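Long-range contacts in hypothetical protein PH1109 (Pyrococcus horikoshii, PDB 2E6U), which is of unknown function but belongs to the CoA-binding domain family of Rossmann-like folds and holds coenzyme A in this structure: residues V81-K86 / K103-Q108; K88-Y93 / T111-A116; S70-P75 / V94-K99. One frame throughout, in Å; residues are numbered along the deposited sequence.

Overall arrangement
Along the chain, 70-75 comes first, in the loop ahead of strand 80-83; then follow that strand, helix 87-100, strand 104-107 and helix 114-122. Interaction 3 closes the loop from 70-75 to the later half of helix 87-100, interaction 1 the beta-alpha-beta loop from strand 80-83 to strand 104-107, and interaction 2 the loop from the start of helix 87-100 to that of helix 114-122. Every pair crosses, since their segments alternate. Helix 87-100 serves interactions 2 and 3 and also packs on the strands of interaction 1, through Ala-97 on Val-81 and Val-94 on Val-105. Coenzyme A touches interactions 1 and 2; the calcium ion is shared by 2 and 3.

Interaction 1: residues V81-K86 / K103-Q108; sequences VDLFVK and KVVWFQ. With COA (coenzyme A), chain F.
Val-81, Asp-82 and Leu-83 pair in parallel with Val-105, Trp-106 and Phe-107. Val-81 N donates to Val-104 O, Leu-83 N to Trp-106 O, and between them Trp-106 N to Val-81 O at 2.8 Å; beyond the last pair, Gln-108 N reaches Leu-83 O in a weak bond. Branched Val-81, Leu-83 and Val-105 and aromatic Trp-106 and Phe-107 suit these buried strands, whose two faces are both covered by helices.

Leu-83 can be followed outward. Its CB lies against Trp-106 O. Its CD2 is modelled beside Val-105 CG1, implausibly close, so that methyl's exact place is doubtful; as built, it sits over one face of the Phe-107 ring, probably a CH-pi contact. Tyr-93 of helix 87-100 lies against Leu-83.

On the other face, Asp-82 is a buried carboxylate. The amide end of Gln-108 comes close to its OD1, which also lies 3.6 Å from Trp-106 CD1; the indole NE1 is bonded to Arg-131 O. Past the strand end, Gln-108 bends at chi2 (-84°) and lays its side chain over Phe-84: CG stands 3.6 Å from the ring centroid, and amide and ring planes are stacked 14° apart. An aromatic ring gives the flat amide a flat surface to rest on. Lys-86 then extends to the ligand, its NZ bonding to coenzyme A O4A at 2.9 Å, a long cationic chain matched to the pyrophosphate. Parallel strands joined through helix 87-100, with the ligand at their C-terminal ends, are typical of the beta-alpha-beta unit of a Rossmann-like fold.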
loop_
_atom_site.group_PDB
_atom_site.type_symbol
_atom_site.label_atom_id
_atom_site.label_comp_id
_atom_site.label_asym_id
_atom_site.label_seq_id
_atom_site.Cartn_x
_atom_site.Cartn_y
_atom_site.Cartn_z
ATOM N N VAL A 81 -3.046 -1.722 2.618
ATOM C CA VAL A 81 -3.326 -0.374 2.102
ATOM C C VAL A 81 -2.000 0.217 1.629
ATOM O O VAL A 81 -1.107 0.456 2.446
ATOM C CB VAL A 81 -4.060 0.497 3.135
ATOM C CG1 VAL A 81 -4.322 1.904 2.560
ATOM C CG2 VAL A 81 -5.411 -0.138 3.493
ATOM N N ASP A 82 -1.867 0.384 0.307
ATOM C CA ASP A 82 -0.622 0.772 -0.367
ATOM C C ASP A 82 -0.804 2.252 -0.696
ATOM O O ASP A 82 -1.668 2.619 -1.500
ATOM C CB ASP A 82 -0.403 -0.080 -1.631
ATOM C CG ASP A 82 0.949 0.134 -2.284
ATOM O OD1 ASP A 82 1.913 0.590 -1.602
ATOM O OD2 ASP A 82 1.078 -0.174 -3.488
ATOM N N LEU A 83 -0.018 3.098 -0.028
ATOM C CA LEU A 83 -0.248 4.560 -0.049
ATOM C C LEU A 83 0.596 5.325 -1.075
ATOM O O LEU A 83 1.832 5.246 -1.043
ATOM C CB LEU A 83 0.069 5.095 1.335
ATOM C CG LEU A 83 -0.876 5.204 2.524
ATOM C CD1 LEU A 83 -2.394 5.061 2.350
ATOM C CD2 LEU A 83 -0.314 4.612 3.808
ATOM N N PHE A 84 -0.071 6.053 -1.982
ATOM C CA PHE A 84 0.586 6.918 -2.963
ATOM C C PHE A 84 -0.037 8.326 -2.830
ATOM O O PHE A 84 -0.386 8.971 -3.825
ATOM C CB PHE A 84 0.385 6.428 -4.390
ATOM C CG PHE A 84 1.191 5.201 -4.757
ATOM C CD1 PHE A 84 2.405 5.338 -5.440
ATOM C CD2 PHE A 84 0.714 3.928 -4.474
ATOM C CE1 PHE A 84 3.159 4.207 -5.815
ATOM C CE2 PHE A 84 1.446 2.790 -4.838
ATOM C CZ PHE A 84 2.674 2.936 -5.509
ATOM N N VAL A 85 -0.201 8.777 -1.592
ATOM C CA VAL A 85 -0.694 10.106 -1.341
ATOM C C VAL A 85 0.228 10.817 -0.358
ATOM O O VAL A 85 1.000 10.174 0.349
ATOM C CB VAL A 85 -2.128 10.091 -0.781
ATOM C CG1 VAL A 85 -3.106 9.631 -1.871
ATOM C CG2 VAL A 85 -2.245 9.208 0.440
ATOM N N LYS A 86 0.115 12.136 -0.317
ATOM C CA LYS A 86 1.028 12.928 0.501
ATOM C C LYS A 86 0.864 12.597 1.986
ATOM O O LYS A 86 -0.209 12.161 2.407
ATOM C CB LYS A 86 0.782 14.401 0.224
ATOM C CG LYS A 86 1.466 14.857 -1.046
ATOM C CD LYS A 86 1.111 16.284 -1.344
ATOM C CE LYS A 86 2.030 16.833 -2.390
ATOM N NZ LYS A 86 1.229 17.384 -3.501
ATOM N N LYS A 103 -4.402 -5.611 7.283
ATOM C CA LYS A 103 -3.308 -6.188 8.064
ATOM C C LYS A 103 -2.027 -5.382 7.968
ATOM O O LYS A 103 -1.169 -5.458 8.863
ATOM C CB LYS A 103 -3.015 -7.620 7.610
ATOM C CG LYS A 103 -4.186 -8.577 7.752
ATOM C CD LYS A 103 -4.653 -8.604 9.201
ATOM C CE LYS A 103 -5.387 -9.870 9.530
ATOM N NZ LYS A 103 -6.366 -9.573 10.614
ATOM N N VAL A 104 -1.873 -4.648 6.865
ATOM C CA VAL A 104 -0.613 -3.995 6.545
ATOM C C VAL A 104 -0.894 -2.603 6.012
ATOM O O VAL A 104 -1.756 -2.446 5.142
ATOM C CB VAL A 104 0.185 -4.786 5.474
ATOM C CG1 VAL A 104 1.473 -4.026 5.018
ATOM C CG2 VAL A 104 0.524 -6.211 5.973
ATOM N N VAL A 105 -0.169 -1.602 6.521
ATOM C CA VAL A 105 -0.163 -0.265 5.909
ATOM C C VAL A 105 1.207 -0.113 5.274
ATOM O O VAL A 105 2.231 -0.343 5.945
ATOM C CB VAL A 105 -0.421 0.880 6.947
ATOM C CG1 VAL A 105 -0.202 2.263 6.313
ATOM C CG2 VAL A 105 -1.829 0.797 7.508
ATOM N N TRP A 106 1.241 0.225 3.985
ATOM C CA TRP A 106 2.503 0.315 3.246
ATOM C C TRP A 106 2.723 1.756 2.761
ATOM O O TRP A 106 2.057 2.211 1.823
ATOM C CB TRP A 106 2.524 -0.671 2.057
ATOM C CG TRP A 106 3.837 -0.831 1.334
ATOM C CD1 TRP A 106 4.565 0.165 0.723
ATOM C CD2 TRP A 106 4.592 -2.053 1.129
ATOM N NE1 TRP A 106 5.706 -0.354 0.170
ATOM C CE2 TRP A 106 5.755 -1.704 0.408
ATOM C CE3 TRP A 106 4.387 -3.410 1.481
ATOM C CZ2 TRP A 106 6.722 -2.650 0.016
ATOM C CZ3 TRP A 106 5.344 -4.351 1.099
ATOM C CH2 TRP A 106 6.500 -3.968 0.371
ATOM N N PHE A 107 3.670 2.453 3.403
ATOM C CA PHE A 107 4.064 3.821 2.995
ATOM C C PHE A 107 5.077 3.782 1.843
ATOM O O PHE A 107 6.265 3.400 2.031
ATOM C CB PHE A 107 4.665 4.584 4.195
ATOM C CG PHE A 107 3.698 4.875 5.294
ATOM C CD1 PHE A 107 2.902 6.013 5.250
ATOM C CD2 PHE A 107 3.599 4.032 6.404
ATOM C CE1 PHE A 107 2.009 6.304 6.280
ATOM C CE2 PHE A 107 2.725 4.302 7.449
ATOM C CZ PHE A 107 1.915 5.458 7.406
ATOM N N GLN A 108 4.643 4.180 0.647
ATOM C CA GLN A 108 5.541 4.293 -0.520
ATOM C C GLN A 108 6.480 5.501 -0.307
ATOM O O GLN A 108 6.310 6.203 0.680
ATOM C CB GLN A 108 4.756 4.477 -1.821
ATOM C CG GLN A 108 3.917 3.241 -2.217
ATOM C CD GLN A 108 4.714 2.172 -2.983
ATOM O OE1 GLN A 108 5.631 2.466 -3.805
ATOM N NE2 GLN A 108 4.319 0.935 -2.785
HETATM N N1A COA F . -7.390 10.333 -2.017
HETATM C C2A COA F . -6.838 9.448 -3.032
HETATM N N3A COA F . -5.984 10.086 -4.017
HETATM C C4A COA F . -5.706 11.408 -3.908
HETATM C C5A COA F . -6.219 12.198 -2.872
HETATM C C6A COA F . -7.084 11.639 -1.925
HETATM N N6A COA F . -7.668 12.349 -0.894
HETATM N N7A COA F . -5.738 13.452 -3.082
HETATM C C8A COA F . -4.955 13.447 -4.179
HETATM N N9A COA F . -4.937 12.181 -4.665
HETATM C C1B COA F . -4.251 11.720 -5.870
HETATM C C2B COA F . -4.488 12.701 -7.041
HETATM O O2B COA F . -5.724 12.465 -7.733
HETATM C C3B COA F . -3.233 12.529 -7.892
HETATM O O3B COA F . -3.444 11.791 -9.097
HETATM P P3B COA F . -3.832 12.539 -10.465
HETATM O O7A COA F . -4.983 13.464 -10.079
HETATM O O8A COA F . -2.573 13.277 -10.855
HETATM O O9A COA F . -4.181 11.439 -11.447
HETATM C C4B COA F . -2.276 11.772 -6.986
HETATM O O4B COA F . -2.866 11.775 -5.710
HETATM C C5B COA F . -0.912 12.433 -6.808
HETATM O O5B COA F . -1.122 13.831 -6.576
HETATM P P1A COA F . -0.016 14.645 -5.744
HETATM O O1A COA F . 0.045 14.039 -4.372
HETATM O O2A COA F . -0.452 16.090 -5.935
HETATM O O3A COA F . 1.272 14.318 -6.610
HETATM P P2A COA F . 2.814 14.720 -6.344
HETATM O O4A COA F . 2.811 15.773 -5.285
HETATM O O5A COA F . 3.415 14.876 -7.714
HETATM O O6A COA F . 3.412 13.372 -5.747
HETATM C CBP COA F . 3.212 11.454 -4.331
HETATM C CCP COA F . 3.176 12.980 -4.386
HETATM C CDP COA F . 2.058 10.845 -5.139
HETATM C CEP COA F . 3.009 11.045 -2.864
HETATM C CAP COA F . 4.518 10.933 -4.928
HETATM O OAP COA F . 5.684 11.385 -4.184
HETATM C C9P COA F . 4.368 9.409 -4.953
HETATM O O9P COA F . 4.346 8.950 -6.287
HETATM N N8P COA F . 5.306 8.716 -4.100
HETATM C C7P COA F . 5.546 7.295 -4.219
HETATM C C6P COA F . 6.787 7.185 -5.091
HETATM C C5P COA F . 7.484 5.823 -5.157
HETATM O O5P COA F . 7.107 4.883 -4.172
HETATM N N4P COA F . 7.482 5.234 -6.455
HETATM C C3P COA F . 7.923 3.865 -6.596
HETATM C C2P COA F . 8.809 3.725 -7.813
HETATM S S1P COA F . 9.693 2.152 -7.672
#

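Interaction 2: residues K88-Y93 / T111-A116; sequences KLTMEY and TYNREA. With CA (calcium ion), chain B; COA (coenzyme A), chain F.
Thr-90 turns its hydroxyl oxygen onto carbon: OG1 lies 3.1 Å from Asn-113 CB and 3.5 Å from Ala-116 CB, and no hydrogen bond links the two segments. Held between its own backbone N and carbonyl carbon (chi1 69°), this oxygen instead bonds to Pro-87 O, one turn back. Thr-90 CG2 packs against Thr-111 O, so both branches of the residue are used.

Asn-113 suits an N-cap because its short side chain brings a carbonyl oxygen back to first-turn N-H groups that lack a helical acceptor. OD1 accepts from Ala-116 N at 3.0 Å, with the donor above the carbonyl plane, and weakly from Glu-115 N. In addition, ND2 is bonded to Pro-87 O, tying the start of one helix to the other.

Flexible Met-91 folds at chi2 and chi3, bringing CE to 3.5 Å from Glu-115 CB, while SD passes alongside Ala-116. The small alanine lets the backbones approach, with Met-91 CA and Ala-116 CA 4.6 Å apart.

Tyr-93 OH donates to coenzyme A N1A at 2.7 Å, and Glu-92 grips calcium through both carboxylate oxygens. Helices 87-100 and 114-122 meet near their N-terminal ends, with Thr-90 and Ala-116 both resting on Phe-107 of strand 104-107.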
loop_
_atom_site.group_PDB
_atom_site.type_symbol
_atom_site.label_atom_id
_atom_site.label_comp_id
_atom_site.label_asym_id
_atom_site.label_seq_id
_atom_site.Cartn_x
_atom_site.Cartn_y
_atom_site.Cartn_z
ATOM N N LYS A 88 0.137 14.000 4.893
ATOM C CA LYS A 88 -0.995 14.375 5.732
ATOM C C LYS A 88 -2.291 13.647 5.371
ATOM O O LYS A 88 -3.142 13.393 6.240
ATOM C CB LYS A 88 -1.192 15.893 5.769
ATOM C CG LYS A 88 -0.066 16.589 6.575
ATOM C CD LYS A 88 -0.133 18.105 6.472
ATOM C CE LYS A 88 1.126 18.721 7.124
ATOM N NZ LYS A 88 0.962 20.207 7.245
ATOM N N LEU A 89 -2.415 13.270 4.098
ATOM C CA LEU A 89 -3.586 12.469 3.653
ATOM C C LEU A 89 -3.579 11.047 4.188
ATOM O O LEU A 89 -4.639 10.397 4.283
ATOM C CB LEU A 89 -3.607 12.404 2.125
ATOM C CG LEU A 89 -4.299 13.594 1.457
ATOM C CD1 LEU A 89 -4.169 13.504 -0.062
ATOM C CD2 LEU A 89 -5.782 13.608 1.862
ATOM N N THR A 90 -2.391 10.551 4.553
ATOM C CA THR A 90 -2.299 9.166 4.999
ATOM C C THR A 90 -3.003 8.916 6.340
ATOM O O THR A 90 -3.392 7.798 6.600
ATOM C CB THR A 90 -0.842 8.622 5.057
ATOM O OG1 THR A 90 -0.141 9.278 6.125
ATOM C CG2 THR A 90 -0.114 8.823 3.727
ATOM N N MET A 91 -3.170 9.938 7.189
ATOM C CA MET A 91 -3.855 9.708 8.473
ATOM C C MET A 91 -5.276 9.187 8.281
ATOM O O MET A 91 -5.665 8.204 8.905
ATOM C CB MET A 91 -3.884 10.955 9.372
ATOM C CG MET A 91 -4.655 10.699 10.677
ATOM S SD MET A 91 -3.926 9.380 11.702
ATOM C CE MET A 91 -2.866 10.407 12.707
ATOM N N GLU A 92 -6.050 9.826 7.408
ATOM C CA GLU A 92 -7.411 9.337 7.192
ATOM C C GLU A 92 -7.413 7.944 6.594
ATOM O O GLU A 92 -8.266 7.123 6.940
ATOM C CB GLU A 92 -8.212 10.299 6.313
ATOM C CG GLU A 92 -8.671 11.517 7.093
ATOM C CD GLU A 92 -9.595 11.158 8.240
ATOM O OE1 GLU A 92 -10.426 10.217 8.109
ATOM O OE2 GLU A 92 -9.495 11.819 9.298
ATOM N N TYR A 93 -6.464 7.670 5.706
ATOM C CA TYR A 93 -6.449 6.357 5.036
ATOM C C TYR A 93 -6.028 5.233 5.970
ATOM O O TYR A 93 -6.503 4.099 5.858
ATOM C CB TYR A 93 -5.650 6.392 3.742
ATOM C CG TYR A 93 -6.456 7.048 2.644
ATOM C CD1 TYR A 93 -7.572 6.395 2.105
ATOM C CD2 TYR A 93 -6.151 8.321 2.188
ATOM C CE1 TYR A 93 -8.362 6.988 1.102
ATOM C CE2 TYR A 93 -6.949 8.942 1.166
ATOM C CZ TYR A 93 -8.039 8.244 0.632
ATOM O OH TYR A 93 -8.819 8.811 -0.366
ATOM N N THR A 111 5.645 9.356 1.338
ATOM C CA THR A 111 4.307 9.330 1.923
ATOM C C THR A 111 4.271 9.161 3.440
ATOM O O THR A 111 3.206 9.270 4.084
ATOM C CB THR A 111 3.443 8.193 1.307
ATOM O OG1 THR A 111 3.859 6.923 1.850
ATOM C CG2 THR A 111 3.549 8.205 -0.219
ATOM N N TYR A 112 5.431 8.870 4.015
ATOM C CA TYR A 112 5.504 8.581 5.437
ATOM C C TYR A 112 4.969 9.683 6.364
ATOM O O TYR A 112 5.313 10.861 6.214
ATOM C CB TYR A 112 6.945 8.187 5.804
ATOM C CG TYR A 112 7.078 7.835 7.262
ATOM C CD1 TYR A 112 7.790 8.670 8.126
ATOM C CD2 TYR A 112 6.490 6.681 7.787
ATOM C CE1 TYR A 112 7.899 8.372 9.458
ATOM C CE2 TYR A 112 6.596 6.364 9.151
ATOM C CZ TYR A 112 7.323 7.234 9.974
ATOM O OH TYR A 112 7.473 6.980 11.319
ATOM N N ASN A 113 4.133 9.280 7.315
ATOM C CA ASN A 113 3.557 10.168 8.327
ATOM C C ASN A 113 3.672 9.485 9.685
ATOM O O ASN A 113 3.131 8.396 9.885
ATOM C CB ASN A 113 2.081 10.454 7.973
ATOM C CG ASN A 113 1.350 11.295 9.022
ATOM O OD1 ASN A 113 1.511 11.120 10.232
ATOM N ND2 ASN A 113 0.501 12.193 8.546
ATOM N N ARG A 114 4.404 10.108 10.620
ATOM C CA ARG A 114 4.611 9.498 11.950
ATOM C C ARG A 114 3.337 9.257 12.744
ATOM O O ARG A 114 3.215 8.227 13.407
ATOM C CB ARG A 114 5.555 10.351 12.810
ATOM C CG ARG A 114 6.934 10.512 12.255
ATOM C CD ARG A 114 7.749 11.424 13.202
ATOM N NE ARG A 114 7.011 12.647 13.481
ATOM C CZ ARG A 114 7.360 13.863 13.071
ATOM N NH1 ARG A 114 8.493 14.069 12.394
ATOM N NH2 ARG A 114 6.583 14.888 13.386
ATOM N N GLU A 115 2.398 10.198 12.704
ATOM C CA GLU A 115 1.157 10.048 13.464
ATOM C C GLU A 115 0.287 8.907 12.901
ATOM O O GLU A 115 -0.290 8.109 13.657
ATOM C CB GLU A 115 0.366 11.366 13.522
ATOM C CG GLU A 115 0.873 12.388 14.566
ATOM C CD GLU A 115 0.812 11.877 16.017
ATOM O OE1 GLU A 115 1.878 11.831 16.677
ATOM O OE2 GLU A 115 -0.293 11.524 16.502
ATOM N N ALA A 116 0.202 8.838 11.573
ATOM C CA ALA A 116 -0.504 7.731 10.900
ATOM C C ALA A 116 0.129 6.384 11.249
ATOM O O ALA A 116 -0.567 5.424 11.574
ATOM C CB ALA A 116 -0.496 7.959 9.385
HETATM CA CA CA B . -11.007 10.249 10.617
HETATM N N1A COA F . -7.390 10.333 -2.017
HETATM C C2A COA F . -6.838 9.448 -3.032
HETATM N N3A COA F . -5.984 10.086 -4.017
HETATM C C4A COA F . -5.706 11.408 -3.908
HETATM C C5A COA F . -6.219 12.198 -2.872
HETATM C C6A COA F . -7.084 11.639 -1.925
HETATM N N6A COA F . -7.668 12.349 -0.894
HETATM N N7A COA F . -5.738 13.452 -3.082
HETATM C C8A COA F . -4.955 13.447 -4.179
HETATM N N9A COA F . -4.937 12.181 -4.665
HETATM C C1B COA F . -4.251 11.720 -5.870
HETATM C C2B COA F . -4.488 12.701 -7.041
HETATM O O2B COA F . -5.724 12.465 -7.733
HETATM C C3B COA F . -3.233 12.529 -7.892
HETATM O O3B COA F . -3.444 11.791 -9.097
HETATM P P3B COA F . -3.832 12.539 -10.465
HETATM O O7A COA F . -4.983 13.464 -10.079
HETATM O O8A COA F . -2.573 13.277 -10.855
HETATM O O9A COA F . -4.181 11.439 -11.447
HETATM C C4B COA F . -2.276 11.772 -6.986
HETATM O O4B COA F . -2.866 11.775 -5.710
HETATM C C5B COA F . -0.912 12.433 -6.808
HETATM O O5B COA F . -1.122 13.831 -6.576
HETATM P P1A COA F . -0.016 14.645 -5.744
HETATM O O1A COA F . 0.045 14.039 -4.372
HETATM O O2A COA F . -0.452 16.090 -5.935
HETATM O O3A COA F . 1.272 14.318 -6.610
HETATM P P2A COA F . 2.814 14.720 -6.344
HETATM O O4A COA F . 2.811 15.773 -5.285
HETATM O O5A COA F . 3.415 14.876 -7.714
HETATM O O6A COA F . 3.412 13.372 -5.747
HETATM C CBP COA F . 3.212 11.454 -4.331
HETATM C CCP COA F . 3.176 12.980 -4.386
HETATM C CDP COA F . 2.058 10.845 -5.139
HETATM C CEP COA F . 3.009 11.045 -2.864
HETATM C CAP COA F . 4.518 10.933 -4.928
HETATM O OAP COA F . 5.684 11.385 -4.184
HETATM C C9P COA F . 4.368 9.409 -4.953
HETATM O O9P COA F . 4.346 8.950 -6.287
HETATM N N8P COA F . 5.306 8.716 -4.100
HETATM C C7P COA F . 5.546 7.295 -4.219
HETATM C C6P COA F . 6.787 7.185 -5.091
HETATM C C5P COA F . 7.484 5.823 -5.157
HETATM O O5P COA F . 7.107 4.883 -4.172
HETATM N N4P COA F . 7.482 5.234 -6.455
HETATM C C3P COA F . 7.923 3.865 -6.596
HETATM C C2P COA F . 8.809 3.725 -7.813
HETATM S S1P COA F . 9.693 2.152 -7.672
HETATM O O HOH W 1 -12.251 8.312 9.350
#

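Interaction 3: residues S70-P75 / V94-K99; sequences SVLDIP and VEQAIK. With CA (calcium ion), chain B.
Val-71 and Gln-96 bring their alpha carbons to 6.0 Å, where a short turn with helical backbone angles at 71-73 meets residues 94-99 of helix 87-100. The one hydrogen bond across the two segments joins backbone to side chain: Val-71 N donates to Gln-96 OE1 at 2.7 Å. It is fairly straight, though the donor is tilted 27° from the carbonyl plane. Gln-96 suits this place through its length. With CG anti to the carbonyl carbon (chi1 -64°) and the chain extended beyond it, its amide spans from the helix to the turn, and Ser-70 CB comes up to OE1 at 3.4 Å.

Around this bond the contact is mostly aliphatic carbon, some of it against oxygen. Val-71 CB packs on Gln-96 CB at 4.0 Å; Val-71 points toward the helix and also touches Ala-26 and Val-28 of strand 24-28, a fitting place for a compact branched residue. Leu-72 crosses the helix surface, with CD2 3.7 Å from Gln-96 O and 3.9 Å from Lys-99 CB. Beyond CB the extended lysine chain makes no further contact with the turn.

The turn is also held from within. Ser-70 OG donates to Asp-73 OD1 at 2.6 Å, from above the carboxylate plane, and accepts weakly from Leu-72 N and Asp-73 N. A small hydroxyl can fill all these roles. On another side of the helix, Glu-95 OE2 binds calcium and OE1 forms a salt bridge with Lys-119.

One short bond, flanked by Ser-70 CB and Val-71 CB, satisfies the Val-71 N-H and probably helps to hold the turn against the helix; Val-71 is buried against strand 24-28, while Leu-72 and Lys-99 meet at the exposed margin.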
loop_
_atom_site.group_PDB
_atom_site.type_symbol
_atom_site.label_atom_id
_atom_site.label_comp_id
_atom_site.label_asym_id
_atom_site.label_seq_id
_atom_site.Cartn_x
_atom_site.Cartn_y
_atom_site.Cartn_z
ATOM N N SER A 70 -13.097 5.415 -1.121
ATOM C CA SER A 70 -12.485 5.173 0.202
ATOM C C SER A 70 -12.187 3.694 0.291
ATOM O O SER A 70 -12.745 2.880 -0.469
ATOM C CB SER A 70 -13.423 5.591 1.347
ATOM O OG SER A 70 -14.274 4.529 1.729
ATOM N N VAL A 71 -11.304 3.320 1.211
ATOM C CA VAL A 71 -11.002 1.903 1.418
ATOM C C VAL A 71 -12.254 1.177 1.941
ATOM O O VAL A 71 -12.437 -0.011 1.695
ATOM C CB VAL A 71 -9.804 1.735 2.409
ATOM C CG1 VAL A 71 -9.571 0.257 2.762
ATOM C CG2 VAL A 71 -8.544 2.351 1.816
ATOM N N LEU A 72 -13.109 1.890 2.668
ATOM C CA LEU A 72 -14.271 1.275 3.300
ATOM C C LEU A 72 -15.389 0.989 2.287
ATOM O O LEU A 72 -16.272 0.171 2.553
ATOM C CB LEU A 72 -14.764 2.138 4.463
ATOM C CG LEU A 72 -13.794 2.192 5.647
ATOM C CD1 LEU A 72 -14.151 3.340 6.608
ATOM C CD2 LEU A 72 -13.741 0.844 6.339
ATOM N N ASP A 73 -15.316 1.613 1.120
ATOM C CA ASP A 73 -16.311 1.352 0.055
ATOM C C ASP A 73 -16.041 0.095 -0.772
ATOM O O ASP A 73 -16.903 -0.348 -1.575
ATOM C CB ASP A 73 -16.455 2.584 -0.847
ATOM C CG ASP A 73 -17.171 3.717 -0.140
ATOM O OD1 ASP A 73 -16.496 4.651 0.318
ATOM O OD2 ASP A 73 -18.412 3.634 0.032
ATOM N N ILE A 74 -14.873 -0.509 -0.582
ATOM C CA ILE A 74 -14.505 -1.709 -1.333
ATOM C C ILE A 74 -15.279 -2.917 -0.823
ATOM O O ILE A 74 -15.207 -3.202 0.359
ATOM C CB ILE A 74 -12.978 -1.968 -1.216
ATOM C CG1 ILE A 74 -12.201 -0.817 -1.884
ATOM C CG2 ILE A 74 -12.585 -3.324 -1.822
ATOM C CD1 ILE A 74 -10.692 -0.821 -1.564
ATOM N N PRO A 75 -16.004 -3.634 -1.723
ATOM C CA PRO A 75 -16.804 -4.811 -1.383
ATOM C C PRO A 75 -15.992 -6.121 -1.478
ATOM O O PRO A 75 -16.331 -7.067 -2.256
ATOM C CB PRO A 75 -17.894 -4.781 -2.450
ATOM C CG PRO A 75 -17.145 -4.321 -3.673
ATOM C CD PRO A 75 -16.074 -3.354 -3.173
ATOM N N VAL A 94 -5.159 5.556 6.926
ATOM C CA VAL A 94 -4.826 4.598 7.985
ATOM C C VAL A 94 -6.038 4.300 8.878
ATOM O O VAL A 94 -6.291 3.155 9.252
ATOM C CB VAL A 94 -3.590 5.086 8.815
ATOM C CG1 VAL A 94 -3.503 4.338 10.146
ATOM C CG2 VAL A 94 -2.344 4.873 8.019
ATOM N N GLU A 95 -6.797 5.332 9.228
ATOM C CA GLU A 95 -8.029 5.137 9.986
ATOM C C GLU A 95 -9.020 4.245 9.238
ATOM O O GLU A 95 -9.674 3.387 9.846
ATOM C CB GLU A 95 -8.662 6.477 10.323
ATOM C CG GLU A 95 -7.877 7.198 11.412
ATOM C CD GLU A 95 -8.455 8.538 11.780
ATOM O OE1 GLU A 95 -8.072 9.075 12.846
ATOM O OE2 GLU A 95 -9.280 9.063 11.008
ATOM N N GLN A 96 -9.139 4.462 7.928
ATOM C CA GLN A 96 -9.982 3.576 7.101
ATOM C C GLN A 96 -9.430 2.143 7.098
ATOM O O GLN A 96 -10.202 1.185 7.203
ATOM C CB GLN A 96 -10.063 4.091 5.667
ATOM C CG GLN A 96 -10.739 5.452 5.492
ATOM C CD GLN A 96 -10.720 5.921 4.041
ATOM O OE1 GLN A 96 -10.502 5.130 3.101
ATOM N NE2 GLN A 96 -10.910 7.224 3.849
ATOM N N ALA A 97 -8.112 2.005 6.958
ATOM C CA ALA A 97 -7.444 0.685 6.970
ATOM C C ALA A 97 -7.768 -0.083 8.250
ATOM O O ALA A 97 -8.099 -1.266 8.201
ATOM C CB ALA A 97 -5.925 0.841 6.814
ATOM N N ILE A 98 -7.665 0.594 9.391
ATOM C CA ILE A 98 -8.005 -0.015 10.680
ATOM C C ILE A 98 -9.463 -0.485 10.732
ATOM O O ILE A 98 -9.758 -1.627 11.127
ATOM C CB ILE A 98 -7.685 0.965 11.852
ATOM C CG1 ILE A 98 -6.173 1.250 11.889
ATOM C CG2 ILE A 98 -8.177 0.387 13.200
ATOM C CD1 ILE A 98 -5.794 2.491 12.645
ATOM N N LYS A 99 -10.372 0.391 10.328
ATOM C CA LYS A 99 -11.793 0.080 10.344
ATOM C C LYS A 99 -12.133 -1.075 9.403
ATOM O O LYS A 99 -13.053 -1.847 9.680
ATOM C CB LYS A 99 -12.614 1.319 10.015
ATOM C CG LYS A 99 -12.665 2.327 11.153
ATOM C CD LYS A 99 -13.600 3.475 10.840
ATOM C CE LYS A 99 -13.690 4.424 12.028
ATOM N NZ LYS A 99 -14.730 5.463 11.758
HETATM CA CA CA B . -11.007 10.249 10.617
HETATM O O HOH W 1 -12.251 8.312 9.350
#